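Local coordinates for hypothetical protein (Ralstonia eutropha, PDB 2OPK) that is of unproven function but belongs to the cupin family and has been put forward as a mannose-6-phosphate isomerase, at residues E20-L25 with E34-N39; D54-V59 with L105-D110. All coordinates share one frame; numbering follows the deposited sequence. Where two conformers were deposited one is given.

Contact 1. Residues E20-L25 with E34-N39; sequences EIFQPL and ERIISN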
loop_
_atom_site.group_PDB
_atom_site.type_symbol
_atom_site.label_atom_id
_atom_site.label_comp_id
_atom_site.label_asym_id
_atom_site.label_seq_id
_atom_site.Cartn_x
_atom_site.Cartn_y
_atom_site.Cartn_z
ATOM N N GLU B 20 10.591 -8.413 -14.483
ATOM C CA GLU B 20 10.006 -7.672 -13.355
ATOM C C GLU B 20 11.092 -7.091 -12.493
ATOM O O GLU B 20 12.160 -7.697 -12.351
ATOM C CB GLU B 20 9.119 -8.530 -12.440
ATOM C CG GLU B 20 7.801 -8.832 -13.012
ATOM C CD GLU B 20 6.826 -9.400 -11.996
ATOM O OE1 GLU B 20 7.259 -10.022 -10.999
ATOM O OE2 GLU B 20 5.617 -9.256 -12.255
ATOM N N ILE B 21 10.805 -5.907 -11.950
ATOM C CA ILE B 21 11.714 -5.160 -11.095
ATOM C C ILE B 21 11.113 -5.023 -9.713
ATOM O O ILE B 21 9.925 -4.708 -9.570
ATOM C CB ILE B 21 11.989 -3.759 -11.742
ATOM C CG1 ILE B 21 12.912 -3.944 -12.944
ATOM C CG2 ILE B 21 12.544 -2.775 -10.760
ATOM C CD1 ILE B 21 12.912 -2.800 -13.914
ATOM N N PHE B 22 11.948 -5.245 -8.694
ATOM C CA PHE B 22 11.567 -5.078 -7.325
ATOM C C PHE B 22 12.446 -4.035 -6.668
ATOM O O PHE B 22 13.674 -4.042 -6.859
ATOM C CB PHE B 22 11.711 -6.400 -6.570
ATOM C CG PHE B 22 10.790 -7.475 -7.066
ATOM C CD1 PHE B 22 11.056 -8.143 -8.242
ATOM C CD2 PHE B 22 9.679 -7.864 -6.322
ATOM C CE1 PHE B 22 10.219 -9.160 -8.699
ATOM C CE2 PHE B 22 8.801 -8.851 -6.816
ATOM C CZ PHE B 22 9.082 -9.500 -7.976
ATOM N N GLN B 23 11.820 -3.156 -5.890
ATOM C CA GLN B 23 12.517 -2.078 -5.180
ATOM C C GLN B 23 11.929 -1.904 -3.798
ATOM O O GLN B 23 10.761 -1.540 -3.668
ATOM C CB GLN B 23 12.431 -0.761 -5.947
ATOM C CG GLN B 23 13.194 -0.840 -7.243
ATOM C CD GLN B 23 13.226 0.448 -8.001
ATOM O OE1 GLN B 23 12.200 0.904 -8.419
ATOM N NE2 GLN B 23 14.417 1.008 -8.230
ATOM N N PRO B 24 12.732 -2.153 -2.753
ATOM C CA PRO B 24 12.200 -1.989 -1.401
ATOM C C PRO B 24 11.984 -0.503 -1.010
ATOM O O PRO B 24 12.748 0.356 -1.373
ATOM C CB PRO B 24 13.252 -2.662 -0.530
ATOM C CG PRO B 24 14.524 -2.533 -1.311
ATOM C CD PRO B 24 14.142 -2.589 -2.748
ATOM N N LEU B 25 10.910 -0.235 -0.291
ATOM C CA LEU B 25 10.588 1.091 0.207
ATOM C C LEU B 25 10.834 1.186 1.709
ATOM O O LEU B 25 11.229 2.202 2.193
ATOM C CB LEU B 25 9.114 1.387 -0.089
ATOM C CG LEU B 25 8.643 1.251 -1.541
ATOM C CD1 LEU B 25 7.194 1.611 -1.689
ATOM C CD2 LEU B 25 9.478 2.120 -2.434
ATOM N N GLU B 34 7.594 -3.037 -0.537
ATOM C CA GLU B 34 8.274 -2.884 -1.806
ATOM C C GLU B 34 7.319 -2.559 -2.938
ATOM O O GLU B 34 6.139 -2.899 -2.913
ATOM C CB GLU B 34 9.047 -4.163 -2.167
ATOM C CG GLU B 34 8.154 -5.348 -2.495
ATOM C CD GLU B 34 8.907 -6.635 -2.753
ATOM O OE1 GLU B 34 10.152 -6.586 -2.964
ATOM O OE2 GLU B 34 8.214 -7.697 -2.745
ATOM N N ARG B 35 7.894 -1.929 -3.950
ATOM C CA ARG B 35 7.243 -1.665 -5.233
ATOM C C ARG B 35 7.698 -2.764 -6.231
ATOM O O ARG B 35 8.867 -3.166 -6.216
ATOM C CB ARG B 35 7.748 -0.323 -5.699
ATOM C CG ARG B 35 7.250 0.119 -6.936
ATOM C CD ARG B 35 7.719 1.517 -7.210
ATOM N NE ARG B 35 9.056 1.678 -7.783
ATOM C CZ ARG B 35 9.352 2.696 -8.607
ATOM N NH1 ARG B 35 8.414 3.565 -8.938
ATOM N NH2 ARG B 35 10.547 2.881 -9.117
ATOM N N ILE B 36 6.767 -3.262 -7.039
ATOM C CA ILE B 36 7.049 -4.232 -8.099
ATOM C C ILE B 36 6.606 -3.579 -9.393
ATOM O O ILE B 36 5.522 -2.961 -9.450
ATOM C CB ILE B 36 6.272 -5.548 -7.968
ATOM C CG1 ILE B 36 6.396 -6.106 -6.552
ATOM C CG2 ILE B 36 6.749 -6.583 -9.067
ATOM C CD1 ILE B 36 5.483 -7.356 -6.205
ATOM N N ILE B 37 7.459 -3.662 -10.417
ATOM C CA ILE B 37 7.159 -3.105 -11.726
ATOM C C ILE B 37 7.131 -4.242 -12.742
ATOM O O ILE B 37 8.175 -4.892 -13.014
ATOM C CB ILE B 37 8.207 -2.054 -12.168
ATOM C CG1 ILE B 37 8.447 -1.003 -11.067
ATOM C CG2 ILE B 37 7.796 -1.389 -13.477
ATOM C CD1 ILE B 37 7.249 -0.152 -10.736
ATOM N N SER B 38 5.939 -4.494 -13.284
ATOM C CA SER B 38 5.735 -5.478 -14.323
ATOM C C SER B 38 5.545 -4.751 -15.621
ATOM O O SER B 38 5.075 -3.605 -15.669
ATOM C CB SER B 38 4.493 -6.317 -14.048
ATOM O OG SER B 38 4.554 -6.953 -12.783
ATOM N N ASN B 39 5.922 -5.438 -16.682
ATOM C CA ASN B 39 5.714 -4.959 -18.049
ATOM C C ASN B 39 5.275 -6.151 -18.883
ATOM O O ASN B 39 5.965 -6.541 -19.831
ATOM C CB ASN B 39 6.997 -4.364 -18.631
ATOM C CG ASN B 39 7.229 -2.955 -18.175
ATOM O OD1 ASN B 39 6.601 -2.028 -18.688
ATOM N ND2 ASN B 39 8.155 -2.778 -17.213
#
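Residues 21-24 and 34-38 run antiparallel, their segment axes 4.6 Å apart at closest approach and 165° between N-to-C directions, with Ile21/Ile37 and Gln23/Arg35 as hydrogen-bonded pairs and Phe22/Ile36 and Pro24/Glu34 as non-hydrogen-bonded ones. Two reciprocal pairs of N-H...O bonds set this register, among them Ile37 N to Ile21 O at 2.8 Å.

On the face carrying Gln23 and Arg35, the two long side chains lie side by side and point the same way. With CG anti to the backbone N (chi1 179°) and a bend at chi3, Arg35 turns the edge of its guanidinium to the amide. Its NH2 gives Gln23 OE1 a nearly straight bond of 2.7 Å, in the plane of both groups; NE adds only a weak one to the same oxygen. Backbone carbonyls of Leu9 and Ala11 take up NH1, so Gln23 and these carbonyls hold different nitrogens of the guanidinium, which should limit its rotation. Ile21 and Ile37 continue this face, meeting at their CB atoms.

On the opposite face, Ile36 covers one face of the Phe22 ring: its CG2 lies 4.0 Å from the ring centroid, 20° off the normal, a CH-pi contact. The Glu34 carboxylate sits at the ring edge, OE1 3.6 Å from Phe22 CD2, while its OE2 is hydrogen-bonded to His108.

At the far end, the extended Glu20 chain reaches across so that Ser38 OG donates to OE2 over 2.6 Å, from above the carboxylate plane. The same hydroxyl is also hydrogen-bonded to Trp104 NE1. Glu20 OE1 lies close to an unidentified bound molecule.

The whole is a beta hairpin of strand 21-28, which is interrupted and turns a corner at Leu25, with strand 31-38; it forms one margin of the larger sheet of this cupin fold.

Contact 2. Residues D54-V59 with L105-D110; sequences DEWVMV and LAVHCD
Glu55 and His108, a non-hydrogen-bonded pair, send their side chains the same way from one face of the sheet, alongside each other with carboxylate and imidazole planes 39° apart. Extension of the Glu55 chain, with CG anti to the backbone N (chi1 -176°), carries its CD to 3.5 Å from His108 CE1. No direct bond joins them: a water 2.7 Å from Glu55 OE2 donates to that oxygen and accepts a weak bond from His108 NE2, whose hydrogen-bonded protein partner is Glu34. A second water donates to Asp54 O and is hydrogen-bonded to His108 ND1 at 2.6 Å. Both waters lie at the edge of the imidazole, in its plane.

On the other face, the Trp56 indole crosses Val107 at a slant, CE3 to CG2 at 4.0 Å. Leu105 CD2 is 4.4 Å from both Trp56 CZ3 and Met58 CE, the methyl of a selenomethionine. Six backbone bonds hold the strands.

Strand 102-109 is flanked by 31-38 and 54-61, and 81-85 borders 54-61 beyond. Trp56 meets the ring of Trp82 in its own chain and packs on Ile33 of the second subunit; Asp54 OD2 is hydrogen-bonded to His84 and forms a salt bridge with Arg28 of that subunit.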
loop_
_atom_site.group_PDB
_atom_site.type_symbol
_atom_site.label_atom_id
_atom_site.label_comp_id
_atom_site.label_asym_id
_atom_site.label_seq_id
_atom_site.Cartn_x
_atom_site.Cartn_y
_atom_site.Cartn_z
ATOM N N ASP B 54 3.603 -13.936 5.443
ATOM C CA ASP B 54 2.362 -13.500 4.790
ATOM C C ASP B 54 2.767 -12.454 3.762
ATOM O O ASP B 54 3.803 -11.818 3.918
ATOM C CB ASP B 54 1.419 -12.835 5.783
ATOM C CG ASP B 54 0.576 -13.817 6.551
ATOM O OD1 ASP B 54 0.905 -15.019 6.631
ATOM O OD2 ASP B 54 -0.462 -13.357 7.041
ATOM N N GLU B 55 1.959 -12.294 2.726
ATOM C CA GLU B 55 2.107 -11.221 1.741
ATOM C C GLU B 55 0.760 -10.536 1.556
ATOM O O GLU B 55 -0.288 -11.204 1.557
ATOM C CB GLU B 55 2.613 -11.755 0.396
ATOM C CG GLU B 55 2.866 -10.635 -0.634
ATOM C CD GLU B 55 3.406 -11.114 -1.974
ATOM O OE1 GLU B 55 3.763 -12.324 -2.090
ATOM O OE2 GLU B 55 3.481 -10.267 -2.914
ATOM N N TRP B 56 0.792 -9.210 1.446
ATOM C CA TRP B 56 -0.370 -8.379 1.151
ATOM C C TRP B 56 0.077 -7.624 -0.094
ATOM O O TRP B 56 1.127 -6.996 -0.085
ATOM C CB TRP B 56 -0.690 -7.430 2.325
ATOM C CG TRP B 56 -1.888 -6.553 2.022
ATOM C CD1 TRP B 56 -3.191 -6.830 2.297
ATOM C CD2 TRP B 56 -1.889 -5.300 1.327
ATOM N NE1 TRP B 56 -4.006 -5.820 1.815
ATOM C CE2 TRP B 56 -3.231 -4.883 1.208
ATOM C CE3 TRP B 56 -0.886 -4.480 0.801
ATOM C CZ2 TRP B 56 -3.587 -3.713 0.585
ATOM C CZ3 TRP B 56 -1.255 -3.304 0.186
ATOM C CH2 TRP B 56 -2.578 -2.934 0.086
ATOM N N VAL B 57 -0.676 -7.700 -1.174
ATOM C CA VAL B 57 -0.215 -7.133 -2.448
ATOM C C VAL B 57 -1.362 -6.479 -3.173
ATOM O O VAL B 57 -2.466 -7.021 -3.213
ATOM C CB VAL B 57 0.479 -8.218 -3.337
ATOM C CG1 VAL B 57 -0.469 -9.417 -3.659
ATOM C CG2 VAL B 57 1.033 -7.617 -4.599
HETATM N N MSE B 58 -1.095 -5.305 -3.742
HETATM C CA MSE B 58 -2.098 -4.535 -4.435
HETATM C C MSE B 58 -1.602 -3.991 -5.765
HETATM O O MSE B 58 -0.468 -3.539 -5.873
HETATM C CB MSE B 58 -2.511 -3.339 -3.565
HETATM C CG MSE B 58 -3.716 -2.538 -4.097
HETATM SE SE MSE B 58 -4.207 -1.042 -2.896
HETATM C CE MSE B 58 -2.587 -0.294 -2.771
ATOM N N VAL B 59 -2.498 -3.975 -6.746
ATOM C CA VAL B 59 -2.225 -3.329 -8.052
ATOM C C VAL B 59 -2.536 -1.867 -7.866
ATOM O O VAL B 59 -3.626 -1.527 -7.434
ATOM C CB VAL B 59 -3.106 -3.888 -9.173
ATOM C CG1 VAL B 59 -2.833 -3.150 -10.467
ATOM C CG2 VAL B 59 -2.877 -5.420 -9.329
ATOM N N LEU B 105 2.204 -2.685 -5.019
ATOM C CA LEU B 105 2.727 -2.423 -3.678
ATOM C C LEU B 105 2.572 -3.722 -2.941
ATOM O O LEU B 105 1.477 -4.303 -2.932
ATOM C CB LEU B 105 1.923 -1.330 -2.978
ATOM C CG LEU B 105 2.447 -0.928 -1.598
ATOM C CD1 LEU B 105 3.811 -0.227 -1.687
ATOM C CD2 LEU B 105 1.437 -0.020 -0.956
ATOM N N ALA B 106 3.664 -4.214 -2.365
ATOM C CA ALA B 106 3.673 -5.500 -1.709
ATOM C C ALA B 106 4.270 -5.401 -0.309
ATOM O O ALA B 106 5.271 -4.697 -0.094
ATOM C CB ALA B 106 4.424 -6.521 -2.557
ATOM N N VAL B 107 3.631 -6.096 0.637
ATOM C CA VAL B 107 4.081 -6.115 2.033
ATOM C C VAL B 107 4.281 -7.560 2.440
ATOM O O VAL B 107 3.416 -8.392 2.242
ATOM C CB VAL B 107 3.113 -5.418 3.006
ATOM C CG1 VAL B 107 3.688 -5.334 4.456
ATOM C CG2 VAL B 107 2.738 -3.994 2.486
ATOM N N HIS B 108 5.465 -7.836 2.975
ATOM C CA HIS B 108 5.850 -9.130 3.461
ATOM C C HIS B 108 6.023 -9.020 4.954
ATOM O O HIS B 108 6.707 -8.141 5.436
ATOM C CB HIS B 108 7.158 -9.545 2.770
ATOM C CG HIS B 108 7.043 -9.649 1.273
ATOM N ND1 HIS B 108 6.608 -10.795 0.629
ATOM C CD2 HIS B 108 7.277 -8.735 0.296
ATOM C CE1 HIS B 108 6.601 -10.585 -0.677
ATOM N NE2 HIS B 108 7.011 -9.348 -0.906
ATOM N N CYS B 109 5.379 -9.903 5.699
ATOM C CA CYS B 109 5.470 -9.873 7.140
ATOM C C CYS B 109 5.267 -11.253 7.763
ATOM O O CYS B 109 4.869 -12.206 7.067
ATOM C CB CYS B 109 4.437 -8.900 7.678
ATOM S SG CYS B 109 2.770 -9.426 7.429
ATOM N N ASP B 110 5.499 -11.351 9.076
ATOM C CA ASP B 110 5.393 -12.625 9.814
ATOM C C ASP B 110 4.015 -13.229 9.702
ATOM O O ASP B 110 3.025 -12.497 9.578
ATOM C CB ASP B 110 5.735 -12.440 11.305
ATOM C CG ASP B 110 7.205 -12.070 11.539
ATOM O OD1 ASP B 110 8.077 -12.443 10.725
ATOM O OD2 ASP B 110 7.492 -11.383 12.543
HETATM O O HOH W 1 5.859 -12.987 1.790
HETATM O O HOH W 2 5.960 -9.817 -3.868
#

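Contacts 1 and 2 lie in the same five-stranded antiparallel sheet, ordered 21-28, 31-38, 102-109, 54-61, 81-85, with centres 12 Å apart. Along the chain they come in series: the hairpin of contact 1 closes before contact 2 opens, and strand 54-61 follows 31-38 in sequence although 102-109 lies between them in space. The seam between 31-38 and 102-109 therefore joins the two: Glu34 O is 2.9 Å from Ala106 N, a probable hydrogen bond, and Leu25 CD1 packs on Leu105 CD1. A local hairpin and a long-range pairing thus become parts of one continuous sheet, and both contacts reach the second subunit.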